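Local coordinates for protein lactaldehyde dehydrogenase (PDB 2IMP) that oxidises L-lactaldehyde to L-lactate with NAD(+), also acts well on glycolaldehyde and L-glyceraldehyde, and works as a homotetramer in L-fucose and L-rhamnose degradation, at residues Ala164-Leu167 against Thr172-Ile175; Glu215-Pro220 against Glu235-Thr240. All coordinates share one frame; numbering follows the deposited sequence.

Contact 1. Residues Ala164-Leu167 against Thr172-Ile175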
loop_
_atom_site.group_PDB
_atom_site.type_symbol
_atom_site.label_atom_id
_atom_site.label_comp_id
_atom_site.label_asym_id
_atom_site.label_seq_id
_atom_site.Cartn_x
_atom_site.Cartn_y
_atom_site.Cartn_z
ATOM N N ALA A 164 10.445 10.004 -18.116
ATOM C CA ALA A 164 10.213 8.580 -17.886
ATOM C C ALA A 164 8.907 8.293 -17.090
ATOM O O ALA A 164 8.048 7.539 -17.552
ATOM C CB ALA A 164 11.429 7.955 -17.178
ATOM N N PRO A 165 8.750 8.905 -15.902
ATOM C CA PRO A 165 7.532 8.682 -15.106
ATOM C C PRO A 165 6.317 9.251 -15.880
ATOM O O PRO A 165 5.244 8.652 -15.906
ATOM C CB PRO A 165 7.786 9.481 -13.827
ATOM C CG PRO A 165 9.282 9.677 -13.804
ATOM C CD PRO A 165 9.649 9.858 -15.233
ATOM N N ALA A 166 6.512 10.415 -16.496
ATOM C CA ALA A 166 5.446 11.053 -17.262
ATOM C C ALA A 166 4.876 10.148 -18.368
ATOM O O ALA A 166 3.666 9.897 -18.416
ATOM C CB ALA A 166 5.944 12.367 -17.870
ATOM N N LEU A 167 5.755 9.658 -19.241
ATOM C CA LEU A 167 5.322 8.779 -20.326
ATOM C C LEU A 167 4.737 7.434 -19.862
ATOM O O LEU A 167 3.716 6.976 -20.381
ATOM C CB LEU A 167 6.477 8.509 -21.289
ATOM C CG LEU A 167 6.516 9.412 -22.523
ATOM C CD1 LEU A 167 6.547 10.872 -22.096
ATOM C CD2 LEU A 167 7.738 9.062 -23.370
ATOM N N THR A 172 1.846 13.035 -21.912
ATOM C CA THR A 172 2.762 13.431 -22.966
ATOM C C THR A 172 3.606 14.571 -22.394
ATOM O O THR A 172 3.228 15.154 -21.375
ATOM C CB THR A 172 2.043 13.875 -24.266
ATOM O OG1 THR A 172 1.090 14.908 -23.985
ATOM C CG2 THR A 172 1.347 12.690 -24.900
ATOM N N ILE A 173 4.736 14.893 -23.002
ATOM C CA ILE A 173 5.548 15.932 -22.409
ATOM C C ILE A 173 6.298 16.851 -23.384
ATOM O O ILE A 173 6.619 16.475 -24.514
ATOM C CB ILE A 173 6.582 15.286 -21.436
ATOM C CG1 ILE A 173 7.177 16.335 -20.491
ATOM C CG2 ILE A 173 7.695 14.618 -22.233
ATOM C CD1 ILE A 173 8.160 15.741 -19.467
ATOM N N VAL A 174 6.526 18.067 -22.912
ATOM C CA VAL A 174 7.288 19.072 -23.618
ATOM C C VAL A 174 8.429 19.518 -22.714
ATOM O O VAL A 174 8.200 20.064 -21.631
ATOM C CB VAL A 174 6.460 20.328 -23.971
ATOM C CG1 VAL A 174 7.367 21.355 -24.652
ATOM C CG2 VAL A 174 5.298 19.966 -24.885
ATOM N N ILE A 175 9.651 19.263 -23.145
ATOM C CA ILE A 175 10.803 19.621 -22.352
ATOM C C ILE A 175 11.655 20.786 -22.889
ATOM O O ILE A 175 11.852 20.929 -24.097
ATOM C CB ILE A 175 11.722 18.386 -22.174
ATOM C CG1 ILE A 175 11.085 17.416 -21.177
ATOM C CG2 ILE A 175 13.118 18.816 -21.745
ATOM C CD1 ILE A 175 11.848 16.142 -20.999
#

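Contact 2. Residues Glu215-Pro220 against Glu235-Thr240. With NAI (1,4-dihydronicotinamide adenine dinucleotide), chain D.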
loop_
_atom_site.group_PDB
_atom_site.type_symbol
_atom_site.label_atom_id
_atom_site.label_comp_id
_atom_site.label_asym_id
_atom_site.label_seq_id
_atom_site.Cartn_x
_atom_site.Cartn_y
_atom_site.Cartn_z
ATOM N N GLU A 215 6.081 30.063 -20.870
ATOM C CA GLU A 215 4.955 29.520 -21.629
ATOM C C GLU A 215 4.657 28.050 -21.207
ATOM O O GLU A 215 3.505 27.615 -21.173
ATOM C CB GLU A 215 5.245 29.609 -23.134
ATOM C CG GLU A 215 4.125 29.139 -24.060
ATOM C CD GLU A 215 2.782 29.831 -23.819
ATOM O OE1 GLU A 215 2.765 30.997 -23.379
ATOM O OE2 GLU A 215 1.736 29.208 -24.094
ATOM N N LEU A 216 5.709 27.313 -20.863
ATOM C CA LEU A 216 5.531 25.939 -20.417
ATOM C C LEU A 216 4.862 25.872 -19.023
ATOM O O LEU A 216 4.275 24.858 -18.640
ATOM C CB LEU A 216 6.879 25.207 -20.395
ATOM C CG LEU A 216 7.569 25.029 -21.757
ATOM C CD1 LEU A 216 8.891 24.301 -21.575
ATOM C CD2 LEU A 216 6.667 24.257 -22.713
ATOM N N ALA A 217 4.959 26.974 -18.287
ATOM C CA ALA A 217 4.351 27.067 -16.969
ATOM C C ALA A 217 2.946 27.715 -16.984
ATOM O O ALA A 217 2.066 27.335 -16.204
ATOM C CB ALA A 217 5.268 27.849 -16.022
ATOM N N GLY A 218 2.752 28.665 -17.897
ATOM C CA GLY A 218 1.488 29.376 -17.979
ATOM C C GLY A 218 0.447 28.938 -18.988
ATOM O O GLY A 218 -0.678 29.430 -18.957
ATOM N N ASN A 219 0.792 28.037 -19.898
ATOM C CA ASN A 219 -0.191 27.586 -20.875
ATOM C C ASN A 219 -1.325 26.751 -20.221
ATOM O O ASN A 219 -1.062 25.773 -19.518
ATOM C CB ASN A 219 0.498 26.778 -21.974
ATOM C CG ASN A 219 -0.424 26.471 -23.133
ATOM O OD1 ASN A 219 -1.418 25.759 -22.977
ATOM N ND2 ASN A 219 -0.104 27.014 -24.304
ATOM N N PRO A 220 -2.589 27.141 -20.449
ATOM C CA PRO A 220 -3.759 26.452 -19.888
ATOM C C PRO A 220 -3.924 24.953 -20.235
ATOM O O PRO A 220 -4.636 24.230 -19.543
ATOM C CB PRO A 220 -4.933 27.299 -20.390
ATOM C CG PRO A 220 -4.433 27.819 -21.701
ATOM C CD PRO A 220 -3.004 28.211 -21.373
ATOM N N GLU A 235 10.040 30.175 -8.077
ATOM C CA GLU A 235 9.023 31.119 -7.624
ATOM C C GLU A 235 8.226 31.722 -8.799
ATOM O O GLU A 235 7.002 31.845 -8.749
ATOM C CB GLU A 235 9.663 32.268 -6.846
ATOM C CG GLU A 235 10.279 31.893 -5.511
ATOM C CD GLU A 235 11.047 33.059 -4.893
ATOM O OE1 GLU A 235 10.508 34.191 -4.904
ATOM O OE2 GLU A 235 12.179 32.844 -4.401
ATOM N N LYS A 236 8.952 32.106 -9.843
ATOM C CA LYS A 236 8.329 32.680 -11.017
ATOM C C LYS A 236 7.466 31.655 -11.757
ATOM O O LYS A 236 6.414 31.984 -12.300
ATOM C CB LYS A 236 9.400 33.242 -11.953
ATOM C CG LYS A 236 10.222 34.376 -11.329
ATOM C CD LYS A 236 11.264 34.911 -12.299
ATOM C CE LYS A 236 12.089 36.021 -11.671
ATOM N NZ LYS A 236 12.894 35.512 -10.526
ATOM N N ILE A 237 7.936 30.412 -11.762
ATOM C CA ILE A 237 7.210 29.322 -12.395
ATOM C C ILE A 237 5.884 29.032 -11.677
ATOM O O ILE A 237 4.833 28.918 -12.306
ATOM C CB ILE A 237 8.061 28.032 -12.418
ATOM C CG1 ILE A 237 9.155 28.169 -13.478
ATOM C CG2 ILE A 237 7.184 26.817 -12.717
ATOM C CD1 ILE A 237 10.204 27.096 -13.435
ATOM N N MET A 238 5.951 28.932 -10.353
ATOM C CA MET A 238 4.757 28.665 -9.572
ATOM C C MET A 238 3.751 29.822 -9.632
ATOM O O MET A 238 2.550 29.597 -9.746
ATOM C CB MET A 238 5.123 28.372 -8.116
ATOM C CG MET A 238 3.938 27.936 -7.263
ATOM S SD MET A 238 4.446 27.390 -5.617
ATOM C CE MET A 238 2.831 27.204 -4.823
ATOM N N ALA A 239 4.255 31.052 -9.551
ATOM C CA ALA A 239 3.379 32.204 -9.633
ATOM C C ALA A 239 2.592 32.197 -10.961
ATOM O O ALA A 239 1.391 32.465 -10.994
ATOM C CB ALA A 239 4.194 33.490 -9.515
ATOM N N THR A 240 3.291 31.867 -12.042
ATOM C CA THR A 240 2.660 31.809 -13.351
ATOM C C THR A 240 1.670 30.643 -13.470
ATOM O O THR A 240 0.590 30.788 -14.046
ATOM C CB THR A 240 3.727 31.719 -14.455
ATOM O OG1 THR A 240 4.483 32.936 -14.459
ATOM C CG2 THR A 240 3.089 31.519 -15.818
HETATM P PA NAI D . 17.764 28.284 -13.062
HETATM O O1A NAI D . 16.494 28.367 -12.323
HETATM O O2A NAI D . 18.409 29.654 -13.300
HETATM O O5B NAI D . 17.510 27.546 -14.456
HETATM C C5B NAI D . 16.913 26.263 -14.571
HETATM C C4B NAI D . 15.842 26.227 -15.673
HETATM O O4B NAI D . 14.765 27.121 -15.384
HETATM C C3B NAI D . 16.350 26.636 -17.064
HETATM O O3B NAI D . 15.829 25.753 -18.054
HETATM C C2B NAI D . 15.874 28.070 -17.190
HETATM O O2B NAI D . 15.775 28.569 -18.498
HETATM C C1B NAI D . 14.555 28.031 -16.461
HETATM N N9A NAI D . 14.108 29.359 -15.946
HETATM C C8A NAI D . 14.834 30.403 -15.373
HETATM N N7A NAI D . 13.972 31.419 -15.068
HETATM C C5A NAI D . 12.724 31.051 -15.433
HETATM C C6A NAI D . 11.470 31.691 -15.355
HETATM N N6A NAI D . 11.359 32.917 -14.845
HETATM N N1A NAI D . 10.329 31.027 -15.830
HETATM C C2A NAI D . 10.430 29.738 -16.371
HETATM N N3A NAI D . 11.682 29.106 -16.445
HETATM C C4A NAI D . 12.802 29.753 -15.980
HETATM O O3 NAI D . 18.703 27.326 -12.182
HETATM P PN NAI D . 20.124 26.687 -12.599
HETATM O O1N NAI D . 20.037 26.008 -13.903
HETATM O O2N NAI D . 20.587 25.868 -11.428
HETATM O O5D NAI D . 21.037 28.024 -12.666
HETATM C C5D NAI D . 21.470 28.659 -13.842
HETATM C C4D NAI D . 22.241 29.889 -13.421
HETATM O O4D NAI D . 22.476 30.705 -14.565
HETATM C C3D NAI D . 21.777 30.891 -12.339
HETATM O O3D NAI D . 22.536 30.719 -11.157
HETATM C C2D NAI D . 21.949 32.260 -12.943
HETATM O O2D NAI D . 22.464 33.204 -12.032
HETATM C C1D NAI D . 22.853 31.990 -14.121
HETATM N N1N NAI D . 22.700 33.052 -15.167
HETATM C C2N NAI D . 21.676 32.891 -16.106
HETATM C C3N NAI D . 21.493 33.868 -17.120
HETATM C C7N NAI D . 20.394 33.711 -18.148
HETATM O O7N NAI D . 20.250 34.687 -19.126
HETATM N N7N NAI D . 19.549 32.679 -18.167
HETATM C C4N NAI D . 22.373 35.001 -17.153
HETATM C C5N NAI D . 23.410 35.148 -16.186
HETATM C C6N NAI D . 23.561 34.154 -15.192
#

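Contact 1. Residues Ala164-Leu167 against Thr172-Ile175
Ile173 meets both Ala166 and Leu167, and this one residue makes the side-chain contacts of the strand. Its closer partner is Leu167: CD1 of Leu167 comes to 3.9 Å from CG2 of Ile173, and the two side chains run nearly perpendicular, so that one methyl meets another with little overlap along their lengths. Leu167 reaches across with a first torsion of -96°, well off a staggered value. The second approach is slacker. With CG1 of Ile173 anti to its backbone N (chi1 -163°) and the chain fully extended beyond, CD1 projects to the helix and stops 4.3 Å from CB of Ala166. The backbones themselves come nearest where the chain turns back, with CA of Leu167 5.9 Å from CA of Thr172.

Toward Val174 and Ile175 the segments diverge. Thr172, though near in backbone, turns its side chain away from the helix, and its OG1 is hydrogen-bonded to Ala53 O of helix 43-62, the helix that Val174 also packs against. The loose side is therefore interior too, filled by another layer of the fold rather than by solvent.

Helix 155-168 is the connection of a beta-alpha-beta unit whose strands, 134-149 and 172-176, lie parallel in the Rossmann-type sheet of the cofactor domain. The contact thus sits where the crossover helix hands over to the second strand. Thr146 of the first strand touches both Ala166 and Ile173.

No hydrogen bond spans the two segments, while the backbone of Ile173 is hydrogen-bonded to Val201, just before strand 202-204, and to Asn203 within it. Helix and strand are consequently held here by van der Waals contact and the exclusion of water, which leaves the polar backbone of the strand to its neighbours in the sheet.

Contact 2. Residues Glu215-Pro220 against Glu235-Thr240
Ala217 points its CB at the backbone and the CG2 branch of Ile237, and the two branches of Ile237 divide the work. CG2, anti to the backbone N, meets CB of Ala217 at 4.0 Å. CG1, beside the backbone N (chi1 -74°), rises instead to the cofactor: it lies over the adenine ring at 3.5 Å from NAI C2A, with CD1 continuing above the C2A and N3A side of the ring. Replacing Ile237 with an alanine is likely to leave the adenine without this aliphatic support and to open a gap beside Ala217.

Thr240, one turn further on, is turned so that its methyl points at the neighbouring backbone. Its CG2 presses on CA of Gly218 at 3.4 Å, tighter than usual for two carbons. The absence of a side chain on Gly218 is consistent with this close approach; CA of Gly218 is 5.4 Å from CA of Thr240.

These helices belong to the Rossmann-type domain, and the adenine is bound at the groove between them, as in other aldehyde dehydrogenases. Gln214 links Thr240 to the cofactor, its OE1 hydrogen-bonded to the Thr240 hydroxyl and its NE2 to the NADH. Lys236 follows the other end of the ring with its methylenes: CD comes to 3.2 Å from NAI N6A, displaced to the side of the ring plane on which Ile237 lies.

Where helix 209-218 ends, Asn219 turns back on it. ND2 of Asn219 donates to OE2 of Glu215 at 2.9 Å; this oxygen sits 16° out of the amide plane of Asn219, and the donor meets it nearly in line with its C-O bond. The same oxygen forms a salt bridge with Arg47.

In the fold
Contacts 1 and 2 follow one another along the chain, with centres about 17 Å apart, and belong to the same NAD-binding domain. They are joined directly by packing: CG1 of Val174, on strand 172-176, lies 3.6 Å from CD2 of Leu216, on helix 209-218. Contact 2 borders the cofactor, whereas in contact 1 the side chain of Ile173 is about 13 Å from the bound NADH and about 7 Å from that of Leu150, an NAD(+)-binding residue. The side chain of Ile237 is about 13 Å from the bound lactic acid. Helix 155-168 also carries the lactate-binding Arg161, whose side chain is about 9 Å from that of Ile173.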